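Local coordinates for Cgl0159-like domain-containing protein (Corynebacterium glutamicum, PDB 3FOK) that is of unknown function but has the TIM-barrel fold of its family, at residues K43-A48 / A286-A291. Sequence-based numbering, arbitrary orientation.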
loop_
_atom_site.group_PDB
_atom_site.type_symbol
_atom_site.label_atom_id
_atom_site.label_comp_id
_atom_site.label_asym_id
_atom_site.label_seq_id
_atom_site.Cartn_x
_atom_site.Cartn_y
_atom_site.Cartn_z
ATOM N N LYS A 43 34.261 -2.117 24.290
ATOM C CA LYS A 43 33.970 -3.288 23.470
ATOM C C LYS A 43 32.621 -3.900 23.822
ATOM O O LYS A 43 32.088 -3.677 24.913
ATOM C CB LYS A 43 35.068 -4.341 23.624
ATOM C CG LYS A 43 36.214 -4.208 22.626
ATOM C CD LYS A 43 36.962 -2.899 22.781
ATOM C CE LYS A 43 38.186 -2.856 21.877
ATOM N NZ LYS A 43 37.827 -2.962 20.433
ATOM N N LEU A 44 32.078 -4.686 22.895
ATOM C CA LEU A 44 30.778 -5.311 23.093
ATOM C C LEU A 44 30.785 -6.762 22.615
ATOM O O LEU A 44 31.321 -7.071 21.552
ATOM C CB LEU A 44 29.724 -4.504 22.327
ATOM C CG LEU A 44 28.254 -4.518 22.740
ATOM C CD1 LEU A 44 28.105 -3.979 24.158
ATOM C CD2 LEU A 44 27.460 -3.657 21.766
ATOM N N PHE A 45 30.201 -7.649 23.416
ATOM C CA PHE A 45 30.111 -9.068 23.075
ATOM C C PHE A 45 28.673 -9.514 23.289
ATOM O O PHE A 45 28.180 -9.542 24.418
ATOM C CB PHE A 45 31.071 -9.894 23.940
ATOM C CG PHE A 45 30.911 -11.388 23.789
ATOM C CD1 PHE A 45 30.540 -11.953 22.571
ATOM C CD2 PHE A 45 31.160 -12.233 24.866
ATOM C CE1 PHE A 45 30.419 -13.338 22.430
ATOM C CE2 PHE A 45 31.045 -13.611 24.736
ATOM C CZ PHE A 45 30.672 -14.167 23.515
ATOM N N ILE A 46 28.007 -9.861 22.192
ATOM C CA ILE A 46 26.611 -10.267 22.235
ATOM C C ILE A 46 26.366 -11.644 21.624
ATOM O O ILE A 46 26.894 -11.962 20.555
ATOM C CB ILE A 46 25.752 -9.212 21.507
ATOM C CG1 ILE A 46 25.755 -7.921 22.326
ATOM C CG2 ILE A 46 24.335 -9.731 21.283
ATOM C CD1 ILE A 46 25.108 -6.750 21.636
ATOM N N VAL A 47 25.567 -12.458 22.309
ATOM C CA VAL A 47 25.254 -13.791 21.817
ATOM C C VAL A 47 23.914 -13.748 21.082
ATOM O O VAL A 47 22.917 -13.262 21.613
ATOM C CB VAL A 47 25.181 -14.812 22.967
ATOM C CG1 VAL A 47 25.261 -16.217 22.401
ATOM C CG2 VAL A 47 26.313 -14.570 23.957
ATOM N N ALA A 48 23.902 -14.268 19.860
ATOM C CA ALA A 48 22.710 -14.257 19.016
ATOM C C ALA A 48 21.906 -15.553 18.976
ATOM O O ALA A 48 22.465 -16.652 18.939
ATOM C CB ALA A 48 23.106 -13.864 17.601
ATOM N N ALA A 286 32.863 -23.188 27.754
ATOM C CA ALA A 286 34.229 -23.053 27.267
ATOM C C ALA A 286 34.309 -22.183 26.019
ATOM O O ALA A 286 35.156 -21.291 25.928
ATOM C CB ALA A 286 34.816 -24.423 26.980
ATOM N N ALA A 287 33.435 -22.448 25.053
ATOM C CA ALA A 287 33.427 -21.675 23.821
ATOM C C ALA A 287 33.155 -20.198 24.120
ATOM O O ALA A 287 33.851 -19.319 23.614
ATOM C CB ALA A 287 32.376 -22.225 22.867
ATOM N N VAL A 288 32.155 -19.927 24.953
ATOM C CA VAL A 288 31.811 -18.552 25.288
ATOM C C VAL A 288 32.949 -17.808 26.000
ATOM O O VAL A 288 33.133 -16.607 25.781
ATOM C CB VAL A 288 30.530 -18.496 26.155
ATOM C CG1 VAL A 288 30.174 -17.052 26.471
ATOM C CG2 VAL A 288 29.377 -19.166 25.415
ATOM N N ASP A 289 33.712 -18.508 26.842
ATOM C CA ASP A 289 34.826 -17.873 27.550
ATOM C C ASP A 289 35.925 -17.463 26.579
ATOM O O ASP A 289 36.483 -16.372 26.684
ATOM C CB ASP A 289 35.421 -18.812 28.601
ATOM C CG ASP A 289 34.529 -18.971 29.817
ATOM O OD1 ASP A 289 33.967 -17.955 30.284
ATOM O OD2 ASP A 289 34.403 -20.108 30.319
ATOM N N THR A 290 36.238 -18.354 25.643
ATOM C CA THR A 290 37.259 -18.088 24.641
ATOM C C THR A 290 36.916 -16.768 23.962
ATOM O O THR A 290 37.698 -15.811 23.995
ATOM C CB THR A 290 37.287 -19.191 23.572
ATOM O OG1 THR A 290 37.601 -20.445 24.189
ATOM C CG2 THR A 290 38.323 -18.878 22.506
ATOM N N ALA A 291 35.731 -16.733 23.356
ATOM C CA ALA A 291 35.245 -15.549 22.664
ATOM C C ALA A 291 35.253 -14.349 23.608
ATOM O O ALA A 291 35.712 -13.260 23.248
ATOM C CB ALA A 291 33.835 -15.798 22.142
#
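Phe45 carries the strand's side of this buried contact, sending the far end of its ring against Val288 and Ala291, three residues apart on the helix. With CG anti to the backbone N (chi1 172°), the ring extends away from strand 44-48 and meets the helix with CE2 and CZ. CZ lies 3.8 Å from Ala291 CB, the alanine's methyl, which points toward the strand, while CE2 sits 4.0 Å from Val288 CG1. The same CE2 is also 3.8 Å from the Val288 O, so the ring touches helix backbone as well as side chains. Both Ala291 CB and Val288 O approach the ring obliquely. The Val288 and Phe45 side chains cross at about a right angle; CG1, anti to the valine's own N (chi1 -179°), is the branch that meets the ring. The contact is made by van der Waals touching alone, mostly carbon against carbon, with the Val288 carbonyl oxygen as the one polar atom at the ring. On the helix, Ala286 O accepts from Thr290 N and, from the opposite face of its carbonyl plane, from Thr290 OG1 at 3.1 Å. Strand 44-48 closes the parallel barrel between strands 87-90 and 267-272, with helix 284-295 outside it: the contact joins the last helix of the chain to the first strand. Val85, Leu276, Ala292 and Val295 also touch Phe45, and Val288 reaches Ala79 of the adjacent helix 69-81.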